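Local structure of WZI (Escherichia coli, 2YNK) at residues G365-I377 with Q382-N394. The protein is an outer-membrane beta-barrel lectin that binds carbohydrate and takes part in the assembly of group 1 capsule. Residues are numbered along the deposited sequence; the frame is centred on the assembly and turned at random.
Sequences GDGQLVAGKVELI and QRWSTRLVYAKVN
Ile377 lies across Arg383 at the turn end of an antiparallel beta hairpin, on the face that looks into the barrel. With CG1 anti to the carbonyl carbon (chi1 -50°), CD1 comes over one face of the guanidinium, 3.6 Å from Arg383 NH1. CG2, anti to the backbone N, lies 3.7 Å from Arg383 NE. Arg383 also forms a salt bridge with Asp13 and hydrogen bonds to Asp9 O and Asn381; these bonds probably fix the group over which Ile377 packs. Glu375 runs alongside Arg383, but its OE2 stays 4.8 Å from Arg383 NH1. The two do not form a salt bridge, though their charges probably attract.

The inner face continues with close packing. Ala371 CB meets Val389 CB at 4.1 Å, and Leu369 CD1 meets Ala391 CB at 4.2 Å. Between them and Glu375, Lys373 CG packs on Arg387 CB. Arg387 NE forms a salt bridge with Glu157, and NH2 a hydrogen bond to Pro83 O.

The outer face is looser. Val370, Val374 and Leu388 are on the surface, and Gly372 has no side chain. Leu376 CD2 touches Trp384 CD1 at 4.3 Å, and both residues border a bound dodecane.

Paired backbone hydrogen bonds join the strands from Gln368 and Lys392 to Leu376 and Trp384. The hairpin supplies two neighbouring strands of the closed barrel, between strands 322-331 and 408-422. Outside, its largely apolar middle and turn end probably face lipid, while the Gln368 and Lys392 end is polar. Inside, the buried Arg383 and Arg387 each have an acidic and a carbonyl partner.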
ATOM      1  N   GLY A 365       0.788 -11.832  11.810  1.00 57.12           N
ATOM      2  CA  GLY A 365       0.781 -13.242  11.445  1.00 58.02           C
ATOM      3  C   GLY A 365      -0.313 -14.028  12.140  1.00 58.83           C
ATOM      4  O   GLY A 365      -0.856 -13.594  13.155  1.00 57.67           O
ATOM      5  N   ASP A 366      -0.608 -15.196  11.566  1.00 61.74           N
ATOM      6  CA  ASP A 366      -1.624 -16.139  12.049  1.00 63.02           C
ATOM      7  C   ASP A 366      -3.062 -15.626  11.949  1.00 60.93           C
ATOM      8  O   ASP A 366      -3.959 -16.169  12.595  1.00 61.35           O
ATOM      9  CB  ASP A 366      -1.324 -16.565  13.488  1.00 66.91           C
ATOM     10  CG  ASP A 366       0.104 -17.013  13.681  1.00 68.15           C
ATOM     11  OD1 ASP A 366       0.680 -17.594  12.734  1.00 68.02           O
ATOM     12  OD2 ASP A 366       0.639 -16.782  14.792  1.00 72.64           O
ATOM     13  N   GLY A 367      -3.286 -14.609  11.120  1.00 59.41           N
ATOM     14  CA  GLY A 367      -4.589 -13.968  11.023  1.00 58.16           C
ATOM     15  C   GLY A 367      -5.432 -14.459   9.862  1.00 59.49           C
ATOM     16  O   GLY A 367      -4.911 -14.817   8.812  1.00 63.21           O
ATOM     17  N   GLN A 368      -6.745 -14.467  10.061  1.00 59.95           N
ATOM     18  CA  GLN A 368      -7.709 -14.751   8.999  1.00 59.73           C
ATOM     19  C   GLN A 368      -8.626 -13.537   8.842  1.00 59.19           C
ATOM     20  O   GLN A 368      -9.089 -12.976   9.839  1.00 59.17           O
ATOM     21  CB  GLN A 368      -8.533 -15.981   9.351  1.00 60.12           C
ATOM     22  CG  GLN A 368      -7.694 -17.172   9.755  1.00 62.12           C
ATOM     23  CD  GLN A 368      -8.541 -18.352  10.148  1.00 63.28           C
ATOM     24  OE1 GLN A 368      -9.361 -18.824   9.367  1.00 64.72           O
ATOM     25  NE2 GLN A 368      -8.344 -18.842  11.360  1.00 64.30           N
ATOM     26  N   LEU A 369      -8.893 -13.140   7.598  1.00 58.08           N
ATOM     27  CA  LEU A 369      -9.635 -11.908   7.328  1.00 57.39           C
ATOM     28  C   LEU A 369     -10.468 -11.982   6.049  1.00 57.20           C
ATOM     29  O   LEU A 369      -9.982 -12.397   5.002  1.00 56.26           O
ATOM     30  CB  LEU A 369      -8.661 -10.734   7.253  1.00 56.35           C
ATOM     31  CG  LEU A 369      -9.188  -9.332   6.939  1.00 56.23           C
ATOM     32  CD1 LEU A 369      -8.497  -8.325   7.841  1.00 54.96           C
ATOM     33  CD2 LEU A 369      -8.971  -8.959   5.477  1.00 55.48           C
ATOM     34  N   VAL A 370     -11.736 -11.606   6.176  1.00 55.95           N
ATOM     35  CA  VAL A 370     -12.622 -11.381   5.060  1.00 55.70           C
ATOM     36  C   VAL A 370     -13.125  -9.953   5.200  1.00 54.42           C
ATOM     37  O   VAL A 370     -13.550  -9.547   6.281  1.00 53.22           O
ATOM     38  CB  VAL A 370     -13.824 -12.335   5.093  1.00 57.73           C
ATOM     39  CG1 VAL A 370     -14.669 -12.163   3.835  1.00 58.85           C
ATOM     40  CG2 VAL A 370     -13.351 -13.774   5.228  1.00 58.79           C
ATOM     41  N   ALA A 371     -13.064  -9.181   4.122  1.00 53.61           N
ATOM     42  CA  ALA A 371     -13.515  -7.791   4.167  1.00 52.65           C
ATOM     43  C   ALA A 371     -14.146  -7.380   2.855  1.00 52.68           C
ATOM     44  O   ALA A 371     -13.661  -7.736   1.777  1.00 53.00           O
ATOM     45  CB  ALA A 371     -12.364  -6.868   4.498  1.00 51.03           C
ATOM     46  N   GLY A 372     -15.242  -6.644   2.959  1.00 52.33           N
ATOM     47  CA  GLY A 372     -15.910  -6.096   1.796  1.00 52.90           C
ATOM     48  C   GLY A 372     -15.944  -4.599   1.964  1.00 52.20           C
ATOM     49  O   GLY A 372     -16.029  -4.104   3.093  1.00 49.76           O
ATOM     50  N   LYS A 373     -15.852  -3.883   0.847  1.00 51.13           N
ATOM     51  CA  LYS A 373     -16.021  -2.430   0.851  1.00 51.04           C
ATOM     52  C   LYS A 373     -16.725  -1.949  -0.419  1.00 51.40           C
ATOM     53  O   LYS A 373     -16.393  -2.375  -1.516  1.00 51.92           O
ATOM     54  CB  LYS A 373     -14.665  -1.737   0.978  1.00 50.26           C
ATOM     55  CG  LYS A 373     -14.736  -0.238   1.254  1.00 49.79           C
ATOM     56  CD  LYS A 373     -13.336   0.368   1.289  1.00 49.53           C
ATOM     57  CE  LYS A 373     -13.344   1.849   1.639  1.00 49.96           C
ATOM     58  NZ  LYS A 373     -12.086   2.290   2.312  1.00 49.37           N
ATOM     59  N   VAL A 374     -17.707  -1.073  -0.248  1.00 50.43           N
ATOM     60  CA  VAL A 374     -18.351  -0.386  -1.351  1.00 50.48           C
ATOM     61  C   VAL A 374     -18.097   1.104  -1.186  1.00 49.87           C
ATOM     62  O   VAL A 374     -18.046   1.589  -0.053  1.00 48.57           O
ATOM     63  CB  VAL A 374     -19.872  -0.600  -1.320  1.00 51.24           C
ATOM     64  CG1 VAL A 374     -20.516   0.038  -2.544  1.00 49.62           C
ATOM     65  CG2 VAL A 374     -20.200  -2.080  -1.226  1.00 51.69           C
ATOM     66  N   GLU A 375     -17.937   1.828  -2.295  1.00 48.88           N
ATOM     67  CA  GLU A 375     -18.002   3.293  -2.248  1.00 49.41           C
ATOM     68  C   GLU A 375     -18.554   3.987  -3.514  1.00 49.47           C
ATOM     69  O   GLU A 375     -18.269   3.607  -4.660  1.00 46.85           O
ATOM     70  CB  GLU A 375     -16.658   3.911  -1.861  1.00 50.40           C
ATOM     71  CG  GLU A 375     -15.513   3.533  -2.774  1.00 54.07           C
ATOM     72  CD  GLU A 375     -14.478   4.637  -2.962  1.00 56.71           C
ATOM     73  OE1 GLU A 375     -14.586   5.694  -2.296  1.00 56.33           O
ATOM     74  OE2 GLU A 375     -13.552   4.437  -3.793  1.00 60.15           O
ATOM     75  N   LEU A 376     -19.359   5.009  -3.252  1.00 47.69           N
ATOM     76  CA  LEU A 376     -19.934   5.854  -4.256  1.00 48.51           C
ATOM     77  C   LEU A 376     -19.094   7.110  -4.317  1.00 49.00           C
ATOM     78  O   LEU A 376     -18.736   7.669  -3.279  1.00 47.09           O
ATOM     79  CB  LEU A 376     -21.373   6.226  -3.889  1.00 48.29           C
ATOM     80  CG  LEU A 376     -22.102   7.083  -4.933  1.00 48.63           C
ATOM     81  CD1 LEU A 376     -22.549   6.218  -6.098  1.00 48.86           C
ATOM     82  CD2 LEU A 376     -23.282   7.802  -4.309  1.00 48.79           C
ATOM     83  N   ILE A 377     -18.792   7.555  -5.538  1.00 49.47           N
ATOM     84  CA  ILE A 377     -18.066   8.791  -5.741  1.00 49.20           C
ATOM     85  C   ILE A 377     -18.882   9.685  -6.672  1.00 52.49           C
ATOM     86  O   ILE A 377     -19.113   9.356  -7.836  1.00 54.96           O
ATOM     87  CB  ILE A 377     -16.647   8.538  -6.282  1.00 47.80           C
ATOM     88  CG1 ILE A 377     -15.938   7.478  -5.418  1.00 48.13           C
ATOM     89  CG2 ILE A 377     -15.854   9.830  -6.271  1.00 46.49           C
ATOM     90  CD1 ILE A 377     -14.524   7.126  -5.848  1.00 47.27           C
ATOM     91  N   GLN A 382     -17.591  13.937  -3.881  1.00 55.19           N
ATOM     92  CA  GLN A 382     -17.880  13.443  -2.549  1.00 53.49           C
ATOM     93  C   GLN A 382     -17.753  11.932  -2.634  1.00 52.75           C
ATOM     94  O   GLN A 382     -18.100  11.352  -3.657  1.00 53.28           O
ATOM     95  CB  GLN A 382     -19.291  13.818  -2.119  1.00 54.17           C
ATOM     96  CG  GLN A 382     -19.471  15.285  -1.809  1.00 56.10           C
ATOM     97  CD  GLN A 382     -20.876  15.593  -1.339  1.00 59.25           C
ATOM     98  OE1 GLN A 382     -21.346  15.036  -0.345  1.00 59.61           O
ATOM     99  NE2 GLN A 382     -21.565  16.475  -2.061  1.00 62.22           N
ATOM    100  N   ARG A 383     -17.253  11.288  -1.583  1.00 50.81           N
ATOM    101  CA  ARG A 383     -17.094   9.838  -1.614  1.00 49.68           C
ATOM    102  C   ARG A 383     -17.653   9.193  -0.357  1.00 51.07           C
ATOM    103  O   ARG A 383     -17.129   9.407   0.734  1.00 54.01           O
ATOM    104  CB  ARG A 383     -15.628   9.456  -1.774  1.00 47.96           C
ATOM    105  CG  ARG A 383     -14.830  10.375  -2.675  1.00 47.63           C
ATOM    106  CD  ARG A 383     -13.489   9.761  -3.030  1.00 47.53           C
ATOM    107  NE  ARG A 383     -12.892  10.416  -4.183  1.00 47.84           N
ATOM    108  CZ  ARG A 383     -11.945   9.892  -4.958  1.00 49.76           C
ATOM    109  NH1 ARG A 383     -11.442   8.682  -4.730  1.00 48.17           N
ATOM    110  NH2 ARG A 383     -11.505  10.593  -5.998  1.00 54.53           N
ATOM    111  N   TRP A 384     -18.714   8.407  -0.519  1.00 50.63           N
ATOM    112  CA  TRP A 384     -19.315   7.667   0.576  1.00 49.78           C
ATOM    113  C   TRP A 384     -18.824   6.266   0.553  1.00 49.17           C
ATOM    114  O   TRP A 384     -18.748   5.664  -0.508  1.00 48.04           O
ATOM    115  CB  TRP A 384     -20.811   7.646   0.421  1.00 51.77           C
ATOM    116  CG  TRP A 384     -21.357   9.021   0.253  1.00 53.87           C
ATOM    117  CD1 TRP A 384     -21.518   9.731  -0.929  1.00 54.19           C
ATOM    118  CD2 TRP A 384     -21.814   9.920   1.308  1.00 55.07           C
ATOM    119  NE1 TRP A 384     -22.033  10.974  -0.684  1.00 55.66           N
ATOM    120  CE2 TRP A 384     -22.237  11.152   0.638  1.00 56.23           C
ATOM    121  CE3 TRP A 384     -21.906   9.838   2.687  1.00 54.37           C
ATOM    122  CZ2 TRP A 384     -22.730  12.236   1.342  1.00 57.07           C
ATOM    123  CZ3 TRP A 384     -22.404  10.939   3.386  1.00 55.60           C
ATOM    124  CH2 TRP A 384     -22.804  12.108   2.727  1.00 56.17           C
ATOM    125  N   SER A 385     -18.493   5.716   1.716  1.00 48.20           N
ATOM    126  CA  SER A 385     -17.997   4.352   1.768  1.00 48.35           C
ATOM    127  C   SER A 385     -18.617   3.560   2.905  1.00 49.19           C
ATOM    128  O   SER A 385     -19.082   4.121   3.894  1.00 51.31           O
ATOM    129  CB  SER A 385     -16.471   4.343   1.857  1.00 48.25           C
ATOM    130  OG  SER A 385     -15.991   5.573   2.362  1.00 51.88           O
ATOM    131  N   THR A 386     -18.647   2.246   2.728  1.00 49.30           N
ATOM    132  CA  THR A 386     -19.059   1.332   3.780  1.00 49.76           C
ATOM    133  C   THR A 386     -18.169   0.103   3.749  1.00 49.88           C
ATOM    134  O   THR A 386     -17.831  -0.402   2.675  1.00 49.63           O
ATOM    135  CB  THR A 386     -20.527   0.936   3.629  1.00 49.86           C
ATOM    136  OG1 THR A 386     -21.325   2.113   3.772  1.00 51.09           O
ATOM    137  CG2 THR A 386     -20.934  -0.075   4.693  1.00 49.99           C
ATOM    138  N   ARG A 387     -17.782  -0.363   4.932  1.00 49.20           N
ATOM    139  CA  ARG A 387     -16.830  -1.448   5.030  1.00 49.40           C
ATOM    140  C   ARG A 387     -17.180  -2.401   6.147  1.00 49.67           C
ATOM    141  O   ARG A 387     -17.298  -1.986   7.288  1.00 51.35           O
ATOM    142  CB  ARG A 387     -15.448  -0.871   5.265  1.00 49.38           C
ATOM    143  CG  ARG A 387     -14.379  -1.926   5.394  1.00 49.93           C
ATOM    144  CD  ARG A 387     -12.999  -1.362   5.131  1.00 50.24           C
ATOM    145  NE  ARG A 387     -11.982  -2.297   5.622  1.00 52.19           N
ATOM    146  CZ  ARG A 387     -11.488  -2.316   6.860  1.00 50.46           C
ATOM    147  NH1 ARG A 387     -11.884  -1.444   7.780  1.00 50.75           N
ATOM    148  NH2 ARG A 387     -10.575  -3.218   7.174  1.00 51.43           N
ATOM    149  N   LEU A 388     -17.363  -3.671   5.808  1.00 51.18           N
ATOM    150  CA  LEU A 388     -17.560  -4.727   6.800  1.00 51.88           C
ATOM    151  C   LEU A 388     -16.312  -5.597   6.845  1.00 51.77           C
ATOM    152  O   LEU A 388     -15.638  -5.785   5.829  1.00 51.35           O
ATOM    153  CB  LEU A 388     -18.773  -5.590   6.454  1.00 53.07           C
ATOM    154  CG  LEU A 388     -20.145  -4.917   6.514  1.00 55.34           C
ATOM    155  CD1 LEU A 388     -21.200  -5.784   5.837  1.00 56.94           C
ATOM    156  CD2 LEU A 388     -20.544  -4.618   7.951  1.00 55.26           C
ATOM    157  N   VAL A 389     -16.011  -6.134   8.022  1.00 52.28           N
ATOM    158  CA  VAL A 389     -14.834  -6.968   8.190  1.00 53.02           C
ATOM    159  C   VAL A 389     -14.993  -7.968   9.339  1.00 54.04           C
ATOM    160  O   VAL A 389     -15.535  -7.644  10.386  1.00 53.83           O
ATOM    161  CB  VAL A 389     -13.576  -6.091   8.387  1.00 52.50           C
ATOM    162  CG1 VAL A 389     -13.904  -4.868   9.218  1.00 53.69           C
ATOM    163  CG2 VAL A 389     -12.450  -6.880   9.029  1.00 53.50           C
ATOM    164  N   TYR A 390     -14.536  -9.192   9.096  1.00 56.42           N
ATOM    165  CA  TYR A 390     -14.428 -10.241  10.100  1.00 57.72           C
ATOM    166  C   TYR A 390     -12.963 -10.638  10.150  1.00 56.99           C
ATOM    167  O   TYR A 390     -12.364 -10.884   9.102  1.00 54.26           O
ATOM    168  CB  TYR A 390     -15.282 -11.456   9.721  1.00 62.70           C
ATOM    169  CG  TYR A 390     -15.014 -12.697  10.559  1.00 67.54           C
ATOM    170  CD1 TYR A 390     -13.905 -13.514  10.304  1.00 71.00           C
ATOM    171  CD2 TYR A 390     -15.855 -13.049  11.606  1.00 70.43           C
ATOM    172  CE1 TYR A 390     -13.648 -14.637  11.069  1.00 72.47           C
ATOM    173  CE2 TYR A 390     -15.607 -14.174  12.376  1.00 73.47           C
ATOM    174  CZ  TYR A 390     -14.504 -14.965  12.101  1.00 75.29           C
ATOM    175  OH  TYR A 390     -14.254 -16.086  12.861  1.00 82.24           O
ATOM    176  N   ALA A 391     -12.395 -10.728  11.361  1.00 57.21           N
ATOM    177  CA  ALA A 391     -10.959 -10.977  11.520  1.00 54.74           C
ATOM    178  C   ALA A 391     -10.589 -11.694  12.826  1.00 55.37           C
ATOM    179  O   ALA A 391     -10.802 -11.165  13.915  1.00 57.28           O
ATOM    180  CB  ALA A 391     -10.202  -9.660  11.409  1.00 50.35           C
ATOM    181  N   LYS A 392     -10.038 -12.899  12.707  1.00 55.45           N
ATOM    182  CA  LYS A 392      -9.394 -13.573  13.833  1.00 55.18           C
ATOM    183  C   LYS A 392      -7.928 -13.194  13.791  1.00 54.41           C
ATOM    184  O   LYS A 392      -7.272 -13.419  12.778  1.00 55.76           O
ATOM    185  CB  LYS A 392      -9.511 -15.092  13.722  1.00 56.11           C
ATOM    186  CG  LYS A 392     -10.923 -15.629  13.857  1.00 58.31           C
ATOM    187  CD  LYS A 392     -10.939 -17.155  13.943  1.00 61.36           C
ATOM    188  CE  LYS A 392     -10.712 -17.681  15.364  1.00 62.77           C
ATOM    189  NZ  LYS A 392      -9.323 -17.501  15.874  1.00 61.58           N
ATOM    190  N   VAL A 393      -7.409 -12.635  14.881  1.00 52.67           N
ATOM    191  CA  VAL A 393      -6.057 -12.094  14.899  1.00 51.16           C
ATOM    192  C   VAL A 393      -5.225 -12.621  16.082  1.00 55.19           C
ATOM    193  O   VAL A 393      -5.759 -12.885  17.167  1.00 56.11           O
ATOM    194  CB  VAL A 393      -6.093 -10.554  14.930  1.00 48.27           C
ATOM    195  CG1 VAL A 393      -6.768 -10.022  13.678  1.00 47.81           C
ATOM    196  CG2 VAL A 393      -6.816 -10.038  16.164  1.00 47.09           C
ATOM    197  N   ASN A 394      -3.919 -12.768  15.845  1.00 54.90           N
ATOM    198  CA  ASN A 394      -2.929 -13.154  16.862  1.00 54.73           C
ATOM    199  C   ASN A 394      -3.372 -14.262  17.847  1.00 55.83           C
ATOM    200  O   ASN A 394      -3.310 -14.093  19.070  1.00 55.56           O
ATOM    201  CB  ASN A 394      -2.431 -11.905  17.610  1.00 53.74           C
ATOM    202  CG  ASN A 394      -1.110 -12.140  18.334  1.00 53.74           C
ATOM    203  OD1 ASN A 394      -0.580 -13.256  18.342  1.00 54.64           O
ATOM    204  ND2 ASN A 394      -0.576 -11.092  18.959  1.00 51.50           N
TER